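Local coordinates for SusD-like protein BACOVA_02651 (Bacteroides ovatus, PDB 5E75), which binds polysaccharide at the cell surface and probably captures xyloglucan there before it is transported into the periplasm for degradation, at residues A[217-222]-A[384-389]; A[224-229]-A[362-367]; A[115-120]-A[133-138]. All blocks are in the same frame, centred on the assembly; numbering follows the deposited sequence.

Contact 1 (A[217-222]-A[384-389]); sequences DVCENS and LYFFNR
A cysteine sulfur-aromatic contact between C219 and F386 joins helix 205-221 to helix 382-393, with E220 closing in at the rim of the ring. C219 CB lies almost centrally over one face of F386, 3.6 Å from the centroid of the ring formed by F386 CG to CZ and 11° off its normal, a CH-pi contact. C219 SG stands over the same face, 4.3 Å from that F386 centroid, so that methylene and sulfur together lie over that side of the ring. The opposite face is occupied by Y385 from its own helix, with CD2 over the centre, and F386 is thus clasped between two neighbours. With CG anti to its carbonyl carbon (chi1 -76°), F386 is directed across to the facing helix. The two helices are probably part of the TPR-like helical scaffold of the SusD family, and they come close here, C219 CA and F386 CA being 7.7 Å apart. Helix 360-372 also borders the contact: the ring of Y364 meets that of F386 with the planes at about 60°. E220 approaches at the edge, its carboxylate nearly perpendicular to the ring; E220 OE2 lies 3.5 Å from F386 CE2, while its charge is paired with R382 in a salt bridge. Replacing F386 by an alanine is likely to open a gap between the helices and leave the C219 sulfur and the Y385 ring without their aromatic partner.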
loop_
_atom_site.group_PDB
_atom_site.type_symbol
_atom_site.label_atom_id
_atom_site.label_comp_id
_atom_site.label_asym_id
_atom_site.label_seq_id
_atom_site.Cartn_x
_atom_site.Cartn_y
_atom_site.Cartn_z
ATOM N N ASP A 217 8.125 -17.436 10.846
ATOM C CA ASP A 217 7.890 -18.611 10.004
ATOM C C ASP A 217 8.122 -18.237 8.525
ATOM O O ASP A 217 8.856 -18.906 7.800
ATOM C CB ASP A 217 6.472 -19.130 10.267
ATOM C CG ASP A 217 6.185 -20.464 9.613
ATOM O OD1 ASP A 217 7.125 -21.203 9.256
ATOM O OD2 ASP A 217 4.982 -20.769 9.478
ATOM N N VAL A 218 7.530 -17.129 8.081
ATOM C CA VAL A 218 7.732 -16.681 6.707
ATOM C C VAL A 218 9.203 -16.362 6.423
ATOM O O VAL A 218 9.774 -16.815 5.429
ATOM C CB VAL A 218 6.861 -15.452 6.390
ATOM C CG1 VAL A 218 7.108 -14.957 4.973
ATOM C CG2 VAL A 218 5.375 -15.778 6.576
ATOM N N CYS A 219 9.812 -15.568 7.291
ATOM C CA CYS A 219 11.183 -15.141 7.070
ATOM C C CYS A 219 12.164 -16.303 7.044
ATOM O O CYS A 219 13.039 -16.375 6.179
ATOM C CB CYS A 219 11.596 -14.143 8.158
ATOM S SG CYS A 219 10.703 -12.569 8.111
ATOM N N GLU A 220 12.039 -17.196 8.017
ATOM C CA GLU A 220 12.994 -18.294 8.174
ATOM C C GLU A 220 12.724 -19.514 7.305
ATOM O O GLU A 220 13.678 -20.173 6.893
ATOM C CB GLU A 220 13.046 -18.765 9.627
ATOM C CG GLU A 220 13.384 -17.692 10.659
ATOM C CD GLU A 220 14.854 -17.287 10.725
ATOM O OE1 GLU A 220 15.651 -17.632 9.827
ATOM O OE2 GLU A 220 15.180 -16.586 11.708
ATOM N N ASN A 221 11.453 -19.816 7.008
ATOM C CA ASN A 221 11.083 -21.127 6.469
ATOM C C ASN A 221 10.491 -21.127 5.065
ATOM O O ASN A 221 10.335 -22.193 4.467
ATOM C CB ASN A 221 10.089 -21.827 7.416
ATOM C CG ASN A 221 10.667 -22.062 8.800
ATOM O OD1 ASN A 221 11.848 -22.387 8.948
ATOM N ND2 ASN A 221 9.847 -21.871 9.819
ATOM N N SER A 222 10.135 -19.961 4.530
ATOM C CA SER A 222 9.471 -19.909 3.233
ATOM C C SER A 222 10.352 -20.294 2.055
ATOM O O SER A 222 9.831 -20.696 1.014
ATOM C CB SER A 222 8.874 -18.530 2.959
ATOM O OG SER A 222 9.884 -17.559 2.756
ATOM N N LEU A 384 16.239 -8.255 14.165
ATOM C CA LEU A 384 17.216 -7.260 13.740
ATOM C C LEU A 384 17.927 -7.715 12.463
ATOM O O LEU A 384 18.195 -6.905 11.565
ATOM C CB LEU A 384 18.224 -6.982 14.861
ATOM C CG LEU A 384 19.289 -5.929 14.550
ATOM C CD1 LEU A 384 18.674 -4.550 14.250
ATOM C CD2 LEU A 384 20.298 -5.850 15.726
ATOM N N TYR A 385 18.222 -9.006 12.364
ATOM C CA TYR A 385 18.830 -9.552 11.160
ATOM C C TYR A 385 17.967 -9.251 9.947
ATOM O O TYR A 385 18.472 -8.802 8.922
ATOM C CB TYR A 385 19.060 -11.063 11.279
ATOM C CG TYR A 385 19.408 -11.753 9.977
ATOM C CD1 TYR A 385 20.612 -11.511 9.335
ATOM C CD2 TYR A 385 18.510 -12.629 9.384
ATOM C CE1 TYR A 385 20.926 -12.142 8.151
ATOM C CE2 TYR A 385 18.809 -13.266 8.212
ATOM C CZ TYR A 385 20.025 -13.017 7.591
ATOM O OH TYR A 385 20.322 -13.648 6.412
ATOM N N PHE A 386 16.664 -9.482 10.052
ATOM C CA PHE A 386 15.803 -9.301 8.890
ATOM C C PHE A 386 15.592 -7.830 8.570
ATOM O O PHE A 386 15.489 -7.476 7.396
ATOM C CB PHE A 386 14.502 -10.104 9.037
ATOM C CG PHE A 386 14.698 -11.592 8.796
ATOM C CD1 PHE A 386 14.957 -12.057 7.529
ATOM C CD2 PHE A 386 14.690 -12.501 9.848
ATOM C CE1 PHE A 386 15.180 -13.391 7.284
ATOM C CE2 PHE A 386 14.932 -13.836 9.620
ATOM C CZ PHE A 386 15.176 -14.289 8.336
ATOM N N PHE A 387 15.589 -6.961 9.581
ATOM C CA PHE A 387 15.627 -5.526 9.334
ATOM C C PHE A 387 16.872 -5.195 8.507
ATOM O O PHE A 387 16.816 -4.464 7.499
ATOM C CB PHE A 387 15.647 -4.749 10.662
ATOM C CG PHE A 387 15.811 -3.264 10.510
ATOM C CD1 PHE A 387 17.073 -2.697 10.358
ATOM C CD2 PHE A 387 14.712 -2.425 10.535
ATOM C CE1 PHE A 387 17.226 -1.334 10.217
ATOM C CE2 PHE A 387 14.867 -1.041 10.400
ATOM C CZ PHE A 387 16.126 -0.510 10.225
ATOM N N ASN A 388 18.001 -5.759 8.920
ATOM C CA ASN A 388 19.256 -5.456 8.256
ATOM C C ASN A 388 19.393 -6.069 6.871
ATOM O O ASN A 388 20.181 -5.567 6.056
ATOM C CB ASN A 388 20.448 -5.780 9.175
ATOM C CG ASN A 388 20.705 -4.674 10.174
ATOM O OD1 ASN A 388 20.505 -3.497 9.878
ATOM N ND2 ASN A 388 21.159 -5.040 11.355
ATOM N N ARG A 389 18.608 -7.105 6.560
ATOM C CA ARG A 389 18.555 -7.620 5.201
ATOM C C ARG A 389 17.938 -6.575 4.267
ATOM O O ARG A 389 18.350 -6.451 3.115
ATOM C CB ARG A 389 17.752 -8.924 5.124
ATOM C CG ARG A 389 18.493 -10.172 5.628
ATOM C CD ARG A 389 19.587 -10.616 4.653
ATOM N NE ARG A 389 18.988 -10.971 3.377
ATOM C CZ ARG A 389 19.197 -10.358 2.211
ATOM N NH1 ARG A 389 20.079 -9.374 2.088
ATOM N NH2 ARG A 389 18.535 -10.769 1.134
#

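Contact 2 (A[224-229]-A[362-367]); sequences LDLMTN and DVYLTY
The Y364 ring has the methyl CD2 of L226 over one face and, at its edge, a water in the ring plane beside the hydroxyl. L226 CD2 sits 4.2 Å from the centroid of the Y364 ring and 26° off its normal, an offset CH-pi contact. The leucine comes nearest through its branch point, L226 CG lying 3.6 Å from Y364 CE2, with both methyls beside the same part of the ring; the two side chains run past one another in opposite directions. The Y364 hydroxyl makes no direct bond to segment 224-229 and is tied to it through two waters. Y364 OH donates to the first, at 2.7 Å, and this water in turn donates a hydrogen bond to L224 O. The second donates both to Y364 OH, at 2.8 Å, and to D225 OD1, at 2.8 Å. The tyrosine oxygen therefore serves once as donor and once as acceptor, which probably fixes the orientation of its proton. D225 CG is anti to the backbone N (chi1 -155°), and although CB points away from the helix this swing brings OD1 back to the water. That oxygen also takes a weak bond from L226 N and a salt bridge from R389. The side chain of Y364 is touched as well by C219 and by R389. Segment 224-229 is the loop running from helix 205-221 toward strand 244-248; it lies across one side of helix 360-372, which also packs against helices 205-221, 382-393 and 404-415.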
loop_
_atom_site.group_PDB
_atom_site.type_symbol
_atom_site.label_atom_id
_atom_site.label_comp_id
_atom_site.label_asym_id
_atom_site.label_seq_id
_atom_site.Cartn_x
_atom_site.Cartn_y
_atom_site.Cartn_z
ATOM N N LEU A 224 11.893 -18.131 0.425
ATOM C CA LEU A 224 11.834 -16.956 -0.431
ATOM C C LEU A 224 12.891 -15.966 0.006
ATOM O O LEU A 224 13.270 -15.924 1.176
ATOM C CB LEU A 224 10.446 -16.318 -0.322
ATOM C CG LEU A 224 9.267 -17.222 -0.669
ATOM C CD1 LEU A 224 7.951 -16.527 -0.342
ATOM C CD2 LEU A 224 9.330 -17.613 -2.120
ATOM N N ASP A 225 13.358 -15.162 -0.940
ATOM C CA ASP A 225 14.322 -14.120 -0.606
ATOM C C ASP A 225 13.929 -12.810 -1.256
ATOM O O ASP A 225 13.120 -12.762 -2.178
ATOM C CB ASP A 225 15.729 -14.531 -1.058
ATOM C CG ASP A 225 16.848 -13.840 -0.257
ATOM O OD1 ASP A 225 16.584 -13.044 0.689
ATOM O OD2 ASP A 225 18.023 -14.130 -0.574
ATOM N N LEU A 226 14.517 -11.736 -0.759
ATOM C CA LEU A 226 14.391 -10.435 -1.411
ATOM C C LEU A 226 15.049 -10.440 -2.789
ATOM O O LEU A 226 16.101 -11.060 -2.974
ATOM C CB LEU A 226 15.063 -9.346 -0.576
ATOM C CG LEU A 226 14.615 -9.224 0.880
ATOM C CD1 LEU A 226 15.360 -8.105 1.515
ATOM C CD2 LEU A 226 13.123 -8.977 0.990
ATOM N N MET A 227 14.443 -9.767 -3.764
ATOM C CA MET A 227 15.129 -9.546 -5.034
ATOM C C MET A 227 16.461 -8.820 -4.773
ATOM O O MET A 227 16.547 -7.932 -3.923
ATOM C CB MET A 227 14.288 -8.736 -6.016
ATOM C CG MET A 227 13.020 -9.440 -6.502
ATOM S SD MET A 227 12.406 -8.725 -8.052
ATOM C CE MET A 227 13.455 -9.553 -9.253
ATOM N N THR A 228 17.498 -9.197 -5.517
ATOM C CA THR A 228 18.824 -8.612 -5.339
ATOM C C THR A 228 18.828 -7.100 -5.548
ATOM O O THR A 228 19.477 -6.352 -4.802
ATOM C CB THR A 228 19.826 -9.277 -6.299
ATOM O OG1 THR A 228 19.893 -10.682 -6.006
ATOM C CG2 THR A 228 21.202 -8.661 -6.160
ATOM N N ASN A 229 18.107 -6.647 -6.568
ATOM C CA ASN A 229 18.066 -5.229 -6.907
ATOM C C ASN A 229 16.679 -4.666 -6.676
ATOM O O ASN A 229 15.721 -5.110 -7.298
ATOM C CB ASN A 229 18.429 -5.037 -8.369
ATOM C CG ASN A 229 19.771 -5.620 -8.713
ATOM O OD1 ASN A 229 20.777 -5.295 -8.085
ATOM N ND2 ASN A 229 19.795 -6.495 -9.715
ATOM N N ASP A 362 8.250 -6.358 3.642
ATOM C CA ASP A 362 7.279 -5.930 4.658
ATOM C C ASP A 362 7.288 -6.914 5.831
ATOM O O ASP A 362 7.257 -6.520 7.001
ATOM C CB ASP A 362 5.902 -5.858 3.994
ATOM C CG ASP A 362 4.901 -5.020 4.735
ATOM O OD1 ASP A 362 4.997 -4.864 5.957
ATOM O OD2 ASP A 362 3.989 -4.505 4.057
ATOM N N VAL A 363 7.310 -8.206 5.518
ATOM C CA VAL A 363 7.326 -9.214 6.564
ATOM C C VAL A 363 8.631 -9.109 7.363
ATOM O O VAL A 363 8.608 -9.258 8.588
ATOM C CB VAL A 363 7.087 -10.646 6.016
ATOM C CG1 VAL A 363 6.925 -11.625 7.145
ATOM C CG2 VAL A 363 5.857 -10.685 5.129
ATOM N N TYR A 364 9.744 -8.838 6.684
ATOM C CA TYR A 364 11.023 -8.642 7.386
ATOM C C TYR A 364 10.918 -7.501 8.386
ATOM O O TYR A 364 11.328 -7.626 9.546
ATOM C CB TYR A 364 12.164 -8.343 6.397
ATOM C CG TYR A 364 12.713 -9.534 5.610
ATOM C CD1 TYR A 364 12.019 -10.731 5.520
ATOM C CD2 TYR A 364 13.946 -9.454 4.961
ATOM C CE1 TYR A 364 12.542 -11.809 4.809
ATOM C CE2 TYR A 364 14.453 -10.517 4.258
ATOM C CZ TYR A 364 13.756 -11.691 4.177
ATOM O OH TYR A 364 14.340 -12.728 3.481
ATOM N N LEU A 365 10.398 -6.364 7.942
ATOM C CA LEU A 365 10.307 -5.208 8.816
ATOM C C LEU A 365 9.264 -5.390 9.917
ATOM O O LEU A 365 9.446 -4.917 11.036
ATOM C CB LEU A 365 10.034 -3.919 8.011
ATOM C CG LEU A 365 11.145 -3.507 7.051
ATOM C CD1 LEU A 365 10.722 -2.312 6.231
ATOM C CD2 LEU A 365 12.414 -3.193 7.767
ATOM N N THR A 366 8.175 -6.088 9.599
ATOM C CA THR A 366 7.153 -6.424 10.603
ATOM C C THR A 366 7.725 -7.315 11.700
ATOM O O THR A 366 7.476 -7.097 12.886
ATOM C CB THR A 366 5.932 -7.103 9.929
ATOM O OG1 THR A 366 5.299 -6.148 9.072
ATOM C CG2 THR A 366 4.883 -7.601 10.926
ATOM N N TYR A 367 8.517 -8.300 11.311
ATOM C CA TYR A 367 9.165 -9.159 12.289
ATOM C C TYR A 367 10.071 -8.325 13.209
ATOM O O TYR A 367 10.028 -8.468 14.437
ATOM C CB TYR A 367 9.970 -10.241 11.560
ATOM C CG TYR A 367 10.623 -11.294 12.438
ATOM C CD1 TYR A 367 10.133 -11.598 13.699
ATOM C CD2 TYR A 367 11.725 -11.990 11.979
ATOM C CE1 TYR A 367 10.739 -12.565 14.494
ATOM C CE2 TYR A 367 12.339 -12.955 12.767
ATOM C CZ TYR A 367 11.838 -13.235 14.019
ATOM O OH TYR A 367 12.458 -14.192 14.798
HETATM O O HOH W 1 12.919 -14.956 3.745
HETATM O O HOH W 2 17.095 -13.109 3.415
#

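Contact 3 (A[115-120]-A[133-138]); sequences LMRACA and LIEDNQ. With EDO (1,2-ethanediol), chain C.
R117 reaches from helix 103-125 toward I134 and E135, and its contact with them is made entirely by the guanidinium. From CB, which points at segment 133-138, the chain first runs out straight: CG is anti to the backbone N (chi1 -173°). The side chain passes I90 of helix 70-95 and F157 of helix 151-168, then bends at the CG-CD bond (chi3 69°). NE is hydrogen-bonded outside the contact. NH1 lies 4.0 Å from E135 CG and 4.1 Å from I134 O, both met obliquely; its bonds go to N87 and to a water 3.2 Å from R117 NH1, which in turn donates to E135 O. NH2 is paired with D161 in a salt bridge and donates to a second water, 3.0 Å away, that bonds to E135 OE1 at 2.7 Å. Both waters lie at the guanidinium edge, in its plane. The E135 carboxylate stands nearly perpendicular to that plane, and E135 OE1 lies well out of it, 4.5 Å from R117 NH2; the opposite charges are near, but no N-H points at the oxygen. E135 OE2 is held instead by Y515 and N518, near the chain's C-terminus. On another side of helix 103-125, C119 O accepts from O2 of a 1,2-ethanediol, probably a crystallisation additive. Just beyond E135, D136 OD1 accepts from Q138 N, the N-cap arrangement that starts helix 137-142. A buried arginine linked by water to the loop leading into a capped helix thus joins successive helices, consistent with a TPR-like arrangement in this SusD-family protein.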
loop_
_atom_site.group_PDB
_atom_site.type_symbol
_atom_site.label_atom_id
_atom_site.label_comp_id
_atom_site.label_asym_id
_atom_site.label_seq_id
_atom_site.Cartn_x
_atom_site.Cartn_y
_atom_site.Cartn_z
ATOM N N LEU A 115 -8.969 -14.594 2.132
ATOM C CA LEU A 115 -7.756 -13.771 2.180
ATOM C C LEU A 115 -8.029 -12.379 1.642
ATOM O O LEU A 115 -7.612 -11.379 2.239
ATOM C CB LEU A 115 -6.629 -14.438 1.383
ATOM C CG LEU A 115 -5.322 -13.648 1.194
ATOM C CD1 LEU A 115 -4.719 -13.285 2.533
ATOM C CD2 LEU A 115 -4.280 -14.395 0.346
ATOM N N MET A 116 -8.712 -12.293 0.509
ATOM C CA MET A 116 -8.990 -10.989 -0.077
ATOM C C MET A 116 -9.962 -10.203 0.778
ATOM O O MET A 116 -9.788 -8.994 0.963
ATOM C CB MET A 116 -9.501 -11.106 -1.511
ATOM C CG MET A 116 -8.482 -11.660 -2.469
ATOM S SD MET A 116 -7.031 -10.623 -2.578
ATOM C CE MET A 116 -6.127 -11.438 -3.886
ATOM N N ARG A 117 -10.971 -10.864 1.329
ATOM C CA ARG A 117 -11.913 -10.204 2.217
ATOM C C ARG A 117 -11.189 -9.635 3.442
ATOM O O ARG A 117 -11.461 -8.506 3.872
ATOM C CB ARG A 117 -13.003 -11.198 2.633
ATOM C CG ARG A 117 -14.141 -10.585 3.440
ATOM C CD ARG A 117 -15.308 -11.530 3.602
ATOM N NE ARG A 117 -15.014 -12.660 4.449
ATOM C CZ ARG A 117 -15.848 -13.682 4.627
ATOM N NH1 ARG A 117 -17.031 -13.715 4.015
ATOM N NH2 ARG A 117 -15.502 -14.661 5.434
ATOM N N ALA A 118 -10.247 -10.398 3.977
ATOM C CA ALA A 118 -9.445 -9.946 5.102
ATOM C C ALA A 118 -8.627 -8.725 4.733
ATOM O O ALA A 118 -8.570 -7.758 5.488
ATOM C CB ALA A 118 -8.529 -11.064 5.603
ATOM N N CYS A 119 -7.979 -8.756 3.577
ATOM C CA CYS A 119 -7.218 -7.602 3.154
ATOM C C CYS A 119 -8.072 -6.357 2.992
ATOM O O CYS A 119 -7.662 -5.267 3.397
ATOM C CB CYS A 119 -6.470 -7.887 1.854
ATOM S SG CYS A 119 -5.091 -9.076 2.006
ATOM N N ALA A 120 -9.231 -6.488 2.377
ATOM C CA ALA A 120 -10.129 -5.364 2.206
ATOM C C ALA A 120 -10.541 -4.774 3.552
ATOM O O ALA A 120 -10.481 -3.564 3.735
ATOM C CB ALA A 120 -11.345 -5.780 1.386
ATOM N N LEU A 133 -19.479 -5.400 8.815
ATOM C CA LEU A 133 -19.018 -6.755 8.521
ATOM C C LEU A 133 -20.125 -7.554 7.848
ATOM O O LEU A 133 -21.271 -7.553 8.313
ATOM C CB LEU A 133 -18.579 -7.438 9.819
ATOM C CG LEU A 133 -17.355 -6.788 10.487
ATOM C CD1 LEU A 133 -17.131 -7.433 11.844
ATOM C CD2 LEU A 133 -16.116 -6.921 9.605
ATOM N N ILE A 134 -19.784 -8.184 6.724
ATOM C CA ILE A 134 -20.764 -8.865 5.869
ATOM C C ILE A 134 -20.233 -10.202 5.396
ATOM O O ILE A 134 -19.202 -10.256 4.713
ATOM C CB ILE A 134 -21.062 -8.075 4.569
ATOM C CG1 ILE A 134 -21.457 -6.643 4.867
ATOM C CG2 ILE A 134 -22.181 -8.793 3.770
ATOM C CD1 ILE A 134 -21.466 -5.777 3.642
ATOM N N GLU A 135 -20.941 -11.278 5.742
ATOM C CA GLU A 135 -20.656 -12.600 5.190
ATOM C C GLU A 135 -21.746 -13.087 4.233
ATOM O O GLU A 135 -21.501 -14.003 3.458
ATOM C CB GLU A 135 -20.512 -13.644 6.291
ATOM C CG GLU A 135 -19.352 -13.441 7.223
ATOM C CD GLU A 135 -19.322 -14.469 8.328
ATOM O OE1 GLU A 135 -18.982 -15.643 8.052
ATOM O OE2 GLU A 135 -19.662 -14.103 9.475
ATOM N N ASP A 136 -22.935 -12.482 4.312
ATOM C CA ASP A 136 -24.094 -12.902 3.513
ATOM C C ASP A 136 -24.554 -11.724 2.669
ATOM O O ASP A 136 -25.196 -10.803 3.171
ATOM C CB ASP A 136 -25.229 -13.358 4.443
ATOM C CG ASP A 136 -26.426 -13.926 3.694
ATOM O OD1 ASP A 136 -26.499 -13.773 2.463
ATOM O OD2 ASP A 136 -27.288 -14.546 4.353
ATOM N N ASN A 137 -24.227 -11.761 1.386
ATOM C CA ASN A 137 -24.617 -10.689 0.480
ATOM C C ASN A 137 -26.129 -10.477 0.449
ATOM O O ASN A 137 -26.579 -9.360 0.255
ATOM C CB ASN A 137 -24.149 -10.961 -0.944
ATOM C CG ASN A 137 -22.651 -10.838 -1.111
ATOM O OD1 ASN A 137 -21.957 -10.254 -0.273
ATOM N ND2 ASN A 137 -22.148 -11.356 -2.217
ATOM N N GLN A 138 -26.904 -11.541 0.643
ATOM C CA GLN A 138 -28.358 -11.423 0.568
ATOM C C GLN A 138 -28.914 -10.574 1.697
ATOM O O GLN A 138 -29.907 -9.869 1.512
ATOM C CB GLN A 138 -29.025 -12.796 0.584
ATOM C CG GLN A 138 -30.559 -12.728 0.412
ATOM C CD GLN A 138 -30.977 -12.031 -0.878
ATOM O OE1 GLN A 138 -31.922 -11.225 -0.915
ATOM N NE2 GLN A 138 -30.265 -12.312 -1.924
HETATM C C1 EDO C . -2.424 -5.650 4.275
HETATM O O1 EDO C . -1.700 -4.452 4.539
HETATM C C2 EDO C . -3.561 -5.389 3.295
HETATM O O2 EDO C . -4.735 -4.936 3.973
HETATM O O HOH W 3 -19.415 -15.687 3.208
HETATM O O HOH W 4 -17.935 -16.372 5.652
#

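Overall arrangement
Contacts 1 and 2 form one cluster, their centres 7 Å apart, in which helix 360-372 lies against both helices of contact 1. The cluster is joined by packing of C219 SG on Y364 CD1 at 3.4 Å and by the salt bridge from R389 NH2 to D225 OD1, 3.0 Å long. Segments 217-222 and 224-229 are separated by a single residue, and 362-367 and 384-389 lie on successive helices. Contact 3 is separate: its centre is about 30 Å from that of contact 1 and 28 Å from that of contact 2, with nearest atoms about 11 Å and 10 Å away, although segment 115-120 packs on L246 of strand 244-248, which follows the loop of contact 2.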